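Local coordinates for Non-reducing end alpha-L-arabinofuranosidase BoGH43B (Bacteroides ovatus, PDB 5JOZ), which cleaves terminal non-reducing alpha-L-arabinofuranoside residues from xyloglucan side branches, turning S units into X units during polysaccharide degradation, at residues I361-A366 with F501-L506; F368-S373 with I440-T445; Y447-K452 with G461-R466. All coordinates share one frame; numbering follows the deposited sequence.

Interaction 1: I361-A366 with F501-L506; sequences IGRRQA and FDFRCL
The torsions of Arg363 and Phe503 bring the two side chains together. CG of Arg363 sits between its backbone N and carbonyl carbon (chi1 77°), and a bend at chi3 then turns the chain across the ring. CG of Phe503 lies beside the carbonyl carbon, on the far side from N (chi1 -163°), which sends the ring in toward strand 359-364. The two strands belong to different antiparallel sheets of the concanavalin A-like C-terminal domain, so this is packing across a beta-sandwich, not strand pairing; the nearest CA atoms, those of Ala366 and Cys505, are 7.0 Å apart.

The side chains run past each other in opposite directions. CD of Arg363 is over the middle of the Phe503 ring, 3.6 Å from its centroid, in a CH-pi contact. Beyond it the guanidinium stacks on the same residue, inclined to the ring plane by 28° with the two group centres 4.7 Å apart. It lies above the root of the ring, and CB of Phe503 faces the guanidinium centre with 3.9 Å to Arg363 CZ. NE of Arg363 is buried here without a hydrogen-bond partner in the model, while Trp323 makes a further cation-pi contact with this arginine.

The far end of the ring reaches the backbone where strand 359-364 ends: Phe503 CZ is 3.5 Å from Arg364 O, and Gln365 CA lies near the ring plane at the edge. Arg364 points away from strand 496-505, and its NE bonds Met13 O, linking the sandwich to the family 43 catalytic part. At the end of the interface, Cys505 SG rests 4.2 Å from Ala366 CB.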
# COMPACT_ATOMS: atom_id res chain seq x y z
N ILE A 361 7.27 8.77 10.78
CA ILE A 361 5.99 8.10 11.01
C ILE A 361 4.96 8.81 10.15
O ILE A 361 4.69 10.01 10.32
CB ILE A 361 5.57 8.13 12.50
CG1 ILE A 361 6.71 7.59 13.38
CG2 ILE A 361 4.28 7.32 12.72
CD1 ILE A 361 6.38 7.37 14.85
N GLY A 362 4.39 8.08 9.20
CA GLY A 362 3.50 8.69 8.23
C GLY A 362 2.32 7.85 7.84
O GLY A 362 2.14 6.73 8.32
N ARG A 363 1.52 8.41 6.95
CA ARG A 363 0.39 7.69 6.42
C ARG A 363 0.15 8.02 4.97
O ARG A 363 0.52 9.09 4.48
CB ARG A 363 -0.84 7.95 7.28
CG ARG A 363 -1.52 9.29 7.08
CD ARG A 363 -2.94 9.24 7.60
NE ARG A 363 -3.03 9.52 9.02
CZ ARG A 363 -4.15 9.50 9.72
NH1 ARG A 363 -5.31 9.17 9.15
NH2 ARG A 363 -4.12 9.78 11.01
N ARG A 364 -0.50 7.07 4.30
CA ARG A 364 -0.83 7.16 2.89
C ARG A 364 -1.66 8.41 2.58
O ARG A 364 -2.63 8.70 3.28
CB ARG A 364 -1.65 5.93 2.48
CG ARG A 364 -0.91 4.61 2.51
CD ARG A 364 -1.88 3.46 2.68
NE ARG A 364 -1.22 2.15 2.71
CZ ARG A 364 -0.50 1.64 3.72
NH1 ARG A 364 -0.31 2.33 4.85
NH2 ARG A 364 0.03 0.42 3.60
N GLN A 365 -1.27 9.15 1.54
CA GLN A 365 -2.14 10.21 1.02
C GLN A 365 -3.34 9.56 0.30
O GLN A 365 -3.23 9.11 -0.83
CB GLN A 365 -1.40 11.16 0.11
CG GLN A 365 -2.20 12.43 -0.16
CD GLN A 365 -1.57 13.32 -1.20
OE1 GLN A 365 -0.36 13.29 -1.39
NE2 GLN A 365 -2.39 14.11 -1.89
N ALA A 366 -4.46 9.53 1.00
CA ALA A 366 -5.66 8.83 0.57
C ALA A 366 -6.63 9.71 -0.23
O ALA A 366 -7.73 9.24 -0.58
CB ALA A 366 -6.38 8.28 1.81
N PHE A 501 -2.15 15.60 15.26
CA PHE A 501 -1.98 15.50 13.81
C PHE A 501 -3.38 15.37 13.20
O PHE A 501 -4.08 14.38 13.47
CB PHE A 501 -1.13 14.28 13.46
CG PHE A 501 -0.69 14.22 12.01
CD1 PHE A 501 -1.58 13.86 11.00
CD2 PHE A 501 0.63 14.50 11.67
CE1 PHE A 501 -1.17 13.80 9.68
CE2 PHE A 501 1.04 14.45 10.35
CZ PHE A 501 0.15 14.10 9.35
N ASP A 502 -3.77 16.37 12.40
CA ASP A 502 -5.02 16.40 11.66
C ASP A 502 -4.81 15.89 10.25
O ASP A 502 -3.84 16.25 9.60
CB ASP A 502 -5.56 17.83 11.53
CG ASP A 502 -6.15 18.38 12.82
OD1 ASP A 502 -6.19 17.68 13.86
OD2 ASP A 502 -6.57 19.54 12.77
N PHE A 503 -5.73 15.07 9.78
CA PHE A 503 -5.69 14.54 8.43
C PHE A 503 -7.11 14.59 7.87
O PHE A 503 -7.97 13.82 8.31
CB PHE A 503 -5.15 13.11 8.47
CG PHE A 503 -4.68 12.61 7.13
CD1 PHE A 503 -3.49 13.08 6.57
CD2 PHE A 503 -5.42 11.66 6.43
CE1 PHE A 503 -3.05 12.62 5.34
CE2 PHE A 503 -4.98 11.20 5.20
CZ PHE A 503 -3.79 11.68 4.65
N ARG A 504 -7.37 15.50 6.93
CA ARG A 504 -8.72 15.67 6.39
C ARG A 504 -8.75 15.45 4.88
O ARG A 504 -8.17 16.23 4.14
CB ARG A 504 -9.24 17.07 6.73
CG ARG A 504 -10.75 17.19 6.59
CD ARG A 504 -11.18 18.62 6.84
NE ARG A 504 -10.64 19.14 8.10
CZ ARG A 504 -11.26 19.11 9.29
NH1 ARG A 504 -12.49 18.59 9.42
NH2 ARG A 504 -10.64 19.61 10.36
N CYS A 505 -9.40 14.38 4.46
CA CYS A 505 -9.63 14.09 3.05
C CYS A 505 -10.89 14.81 2.54
O CYS A 505 -11.95 14.81 3.19
CB CYS A 505 -9.79 12.59 2.84
SG CYS A 505 -8.38 11.59 3.37
N LEU A 506 -10.77 15.41 1.36
CA LEU A 506 -11.83 16.27 0.83
C LEU A 506 -12.23 15.94 -0.61
O LEU A 506 -12.71 16.82 -1.33
CB LEU A 506 -11.35 17.73 0.92
CG LEU A 506 -11.07 18.21 2.35
CD1 LEU A 506 -10.15 19.42 2.35
CD2 LEU A 506 -12.39 18.48 3.08

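Interaction 2: F368-S373 with I440-T445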
# COMPACT_ATOMS: atom_id res chain seq x y z
N PHE A 368 -6.72 13.24 -3.27
CA PHE A 368 -6.10 14.32 -4.01
C PHE A 368 -6.15 15.60 -3.21
O PHE A 368 -5.13 16.25 -3.02
CB PHE A 368 -6.78 14.51 -5.36
CG PHE A 368 -6.52 13.39 -6.31
CD1 PHE A 368 -5.26 13.23 -6.87
CD2 PHE A 368 -7.52 12.47 -6.61
CE1 PHE A 368 -5.01 12.19 -7.76
CE2 PHE A 368 -7.27 11.43 -7.49
CZ PHE A 368 -6.02 11.29 -8.06
N ASN A 369 -7.34 15.93 -2.71
CA ASN A 369 -7.59 17.17 -2.00
C ASN A 369 -7.58 16.90 -0.50
O ASN A 369 -8.45 16.21 0.02
CB ASN A 369 -8.93 17.77 -2.44
CG ASN A 369 -9.00 17.96 -3.93
OD1 ASN A 369 -9.59 17.14 -4.65
ND2 ASN A 369 -8.36 19.00 -4.43
N LEU A 370 -6.59 17.44 0.19
CA LEU A 370 -6.51 17.27 1.64
C LEU A 370 -5.80 18.38 2.38
O LEU A 370 -5.08 19.19 1.80
CB LEU A 370 -5.90 15.91 2.02
CG LEU A 370 -4.45 15.50 1.78
CD1 LEU A 370 -3.41 16.44 2.37
CD2 LEU A 370 -4.27 14.09 2.35
N THR A 371 -6.03 18.38 3.68
CA THR A 371 -5.32 19.21 4.62
C THR A 371 -4.73 18.29 5.67
O THR A 371 -5.42 17.44 6.22
CB THR A 371 -6.25 20.23 5.28
OG1 THR A 371 -6.73 21.14 4.28
CG2 THR A 371 -5.52 21.03 6.37
N ALA A 372 -3.45 18.48 5.93
CA ALA A 372 -2.73 17.73 6.96
C ALA A 372 -1.99 18.75 7.77
O ALA A 372 -1.29 19.59 7.20
CB ALA A 372 -1.75 16.78 6.31
N SER A 373 -2.13 18.71 9.09
CA SER A 373 -1.38 19.62 9.95
C SER A 373 -1.06 18.99 11.29
O SER A 373 -1.72 18.05 11.72
CB SER A 373 -2.16 20.92 10.17
OG SER A 373 -3.43 20.67 10.74
N ILE A 440 0.24 21.24 5.66
CA ILE A 440 0.38 20.90 4.24
C ILE A 440 -1.01 20.72 3.69
O ILE A 440 -1.78 19.92 4.21
CB ILE A 440 1.15 19.59 4.01
CG1 ILE A 440 2.55 19.68 4.62
CG2 ILE A 440 1.22 19.26 2.52
CD1 ILE A 440 3.16 18.33 4.89
N THR A 441 -1.33 21.47 2.64
CA THR A 441 -2.61 21.36 1.97
C THR A 441 -2.33 20.89 0.54
O THR A 441 -1.27 21.18 -0.02
CB THR A 441 -3.40 22.68 1.98
OG1 THR A 441 -2.80 23.62 1.09
CG2 THR A 441 -3.45 23.27 3.38
N ALA A 442 -3.29 20.17 -0.02
CA ALA A 442 -3.08 19.51 -1.30
C ALA A 442 -4.25 19.67 -2.25
O ALA A 442 -5.40 19.68 -1.83
CB ALA A 442 -2.79 18.03 -1.08
N THR A 443 -3.92 19.85 -3.52
CA THR A 443 -4.85 19.68 -4.64
C THR A 443 -4.23 18.63 -5.55
O THR A 443 -3.09 18.19 -5.30
CB THR A 443 -5.00 20.98 -5.46
OG1 THR A 443 -3.77 21.25 -6.14
CG2 THR A 443 -5.37 22.15 -4.56
N GLU A 444 -4.94 18.26 -6.62
CA GLU A 444 -4.44 17.31 -7.63
C GLU A 444 -3.05 17.66 -8.15
O GLU A 444 -2.22 16.77 -8.36
CB GLU A 444 -5.41 17.21 -8.80
CG GLU A 444 -6.64 16.38 -8.52
CD GLU A 444 -7.68 16.50 -9.61
OE1 GLU A 444 -8.30 17.58 -9.71
OE2 GLU A 444 -7.88 15.52 -10.37
N THR A 445 -2.80 18.95 -8.35
CA THR A 445 -1.56 19.44 -8.94
C THR A 445 -0.53 19.97 -7.93
O THR A 445 0.67 19.88 -8.18
CB THR A 445 -1.85 20.58 -9.95
OG1 THR A 445 -2.54 21.64 -9.27
CG2 THR A 445 -2.73 20.08 -11.11
O HOH W 1 -2.86 15.82 -4.19
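The straightest bond of the ladder runs from Ile440 N to Ala372 O, 2.7 Å long with 179° at the hydrogen. Its return bond, Ala372 N to Ile440 O, measures 2.8 Å and completes a hydrogen-bonded antiparallel pair. One pair further on, Ala442 N reaches Leu370 O at 2.7 Å, in the plane of that carbonyl. The reciprocal link, Leu370 N to Ala442 O, is 3.2 Å long with its donor well above the carbonyl plane, a less regular bond at the end of the ladder. Past that point a water takes over, giving hydrogen bonds to Phe368 O and Thr443 O, both at 2.6 Å.

Side chains alternate between the faces. Leu370, Ala372, Ile440 and Ala442 share the buried face. CG of Leu370 lies between its own N and carbonyl carbon (chi1 67°), which leans the branch toward the neighbouring strand and leaves CD1 3.8 Å from Ala442 CB. On the other face, Thr371 and Thr441 form the non-hydrogen-bonded pair and stand side by side, the hydroxyl of Thr441 being engaged with Glu450 OE2. Outside the ladder, CG of Glu444 packs obliquely on the base of Phe368, 3.7 Å from its CB.

The short strand axes run at 171°, close to ideal antiparallel. Strand 370-377 is also bonded to strand 496-505 and strand 436-442 to strand 446-453, so this ladder lies inside one sheet of the concanavalin A-like beta-sandwich.

Interaction 3: Y447-K452 with G461-R466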
# COMPACT_ATOMS: atom_id res chain seq x y z
N TYR A 447 0.95 20.96 -3.83
CA TYR A 447 1.04 20.98 -2.38
C TYR A 447 1.39 22.39 -2.01
O TYR A 447 2.27 22.98 -2.65
CB TYR A 447 2.17 20.08 -1.91
CG TYR A 447 1.97 18.62 -2.15
CD1 TYR A 447 1.07 17.89 -1.38
CD2 TYR A 447 2.72 17.94 -3.11
CE1 TYR A 447 0.90 16.53 -1.57
CE2 TYR A 447 2.56 16.58 -3.30
CZ TYR A 447 1.64 15.88 -2.54
OH TYR A 447 1.46 14.54 -2.74
N THR A 448 0.71 22.92 -0.99
CA THR A 448 1.04 24.23 -0.42
C THR A 448 1.41 24.03 1.05
O THR A 448 0.73 23.29 1.76
CB THR A 448 -0.13 25.21 -0.58
OG1 THR A 448 -0.47 25.29 -1.97
CG2 THR A 448 0.26 26.62 -0.09
N PHE A 449 2.49 24.69 1.47
CA PHE A 449 3.11 24.51 2.79
C PHE A 449 2.97 25.79 3.63
O PHE A 449 3.37 26.87 3.17
CB PHE A 449 4.59 24.17 2.61
CG PHE A 449 4.83 22.94 1.80
CD1 PHE A 449 4.97 23.01 0.42
CD2 PHE A 449 4.91 21.69 2.43
CE1 PHE A 449 5.18 21.86 -0.33
CE2 PHE A 449 5.12 20.53 1.68
CZ PHE A 449 5.26 20.61 0.30
N GLU A 450 2.42 25.66 4.84
CA GLU A 450 2.04 26.79 5.70
C GLU A 450 2.50 26.58 7.15
O GLU A 450 2.61 25.45 7.61
CB GLU A 450 0.51 27.00 5.68
CG GLU A 450 -0.12 27.13 4.28
CD GLU A 450 -0.73 25.83 3.71
OE1 GLU A 450 -0.42 24.71 4.19
OE2 GLU A 450 -1.53 25.93 2.74
N ILE A 451 2.74 27.69 7.86
CA ILE A 451 3.18 27.68 9.25
C ILE A 451 2.40 28.69 10.10
O ILE A 451 1.94 29.71 9.60
CB ILE A 451 4.70 27.95 9.38
CG1 ILE A 451 5.05 29.36 8.87
CG2 ILE A 451 5.48 26.88 8.62
CD1 ILE A 451 6.52 29.67 8.77
N LYS A 452 2.24 28.37 11.38
CA LYS A 452 1.65 29.28 12.36
C LYS A 452 2.34 29.16 13.74
O LYS A 452 2.52 28.07 14.28
CB LYS A 452 0.13 29.06 12.50
CG LYS A 452 -0.52 30.05 13.46
CD LYS A 452 -2.03 29.97 13.48
CE LYS A 452 -2.62 31.20 14.15
NZ LYS A 452 -4.11 31.16 14.15
N GLY A 461 5.56 28.27 0.79
CA GLY A 461 5.93 27.77 -0.54
C GLY A 461 4.98 26.70 -1.07
O GLY A 461 4.10 26.23 -0.35
N THR A 462 5.18 26.35 -2.34
CA THR A 462 4.37 25.34 -3.03
C THR A 462 5.28 24.36 -3.74
O THR A 462 6.46 24.65 -3.97
CB THR A 462 3.47 25.96 -4.13
OG1 THR A 462 4.28 26.74 -5.02
CG2 THR A 462 2.39 26.82 -3.52
N ALA A 463 4.72 23.21 -4.11
CA ALA A 463 5.42 22.22 -4.92
C ALA A 463 4.43 21.40 -5.74
O ALA A 463 3.26 21.29 -5.39
CB ALA A 463 6.28 21.32 -4.04
N SER A 464 4.91 20.83 -6.84
CA SER A 464 4.06 20.04 -7.74
C SER A 464 3.88 18.60 -7.25
O SER A 464 4.83 17.96 -6.78
CB SER A 464 4.64 20.02 -9.16
OG SER A 464 5.85 19.28 -9.22
N THR A 465 2.67 18.08 -7.40
CA THR A 465 2.40 16.66 -7.22
C THR A 465 3.05 15.83 -8.35
O THR A 465 3.45 14.68 -8.14
CB THR A 465 0.90 16.37 -7.19
OG1 THR A 465 0.29 16.86 -8.39
CG2 THR A 465 0.24 17.03 -5.99
N ARG A 466 3.16 16.45 -9.52
CA ARG A 466 3.82 15.87 -10.69
C ARG A 466 5.27 15.42 -10.43
O ARG A 466 5.68 14.34 -10.87
CB ARG A 466 3.80 16.89 -11.82
CG ARG A 466 4.27 16.40 -13.19
CD ARG A 466 4.48 17.59 -14.10
NE ARG A 466 5.55 18.45 -13.60
CZ ARG A 466 5.95 19.59 -14.14
NH1 ARG A 466 5.38 20.05 -15.26
NH2 ARG A 466 6.93 20.27 -13.57
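Tyr447 N donates to Ala463 O at 2.8 Å, the shortest hydrogen bond between the two strands and a fairly straight one, 162° at the hydrogen. Ala463 N answers to Tyr447 O, closing the hydrogen-bonded pair. The next such pair, Phe449 with Gly461, contributes Phe449 N to Gly461 O at 2.9 Å. Between them, Thr462 CA comes within 3.2 Å of Tyr447 O in a CA-H...O contact.

On one face the non-hydrogen-bonded pair Thr448 and Thr462 lies side by side, with Thr448 OG1 3.6 Å from Thr462 CG2. The aromatic residues fill the other face. CG of Phe449 is set beside its backbone N (chi1 -59°), turning the ring edge-on to the partner strand: CD1 is 3.4 Å from Gly461 O, and CE1 meets the methyl of Ala463 at 3.9 Å. Thr465 approaches Tyr447 at about a right angle, its CG2 above one ring face but displaced toward the rim, 4.0 Å from the centroid. Each residue is also tied down outside the contact: Thr465 OG1 hydrogen-bonds Glu444 O, and Tyr447 OH hydrogen-bonds Gln365 OE1.

Segments 447-452 and 461-464 run at 156° to each other; they belong to strands 446-453 and 456-464, consecutive in the chain, which form a twisted beta hairpin at the edge of one sheet of the concanavalin A-like sandwich.

From the N terminus, residues 361-366 come first, and their partner 501-506 is met last, so interaction 1 closes a long loop holding both other contacts. Inside it, 368-373 pairs with 440-445 to close interaction 2; only afterwards does the short hairpin of interaction 3 open and close, so these two lie in series. Strand 370-377 joins interactions 1 and 2, being bonded to strand 496-505 through Asp502 N to Ser373 O, while Leu370 CD2 packs on Phe503 CZ. Interactions 2 and 3 abut where Thr445 O takes Thr465 N. Together they tie neighbouring strands of one sheet and, through interaction 1, attach it to the other.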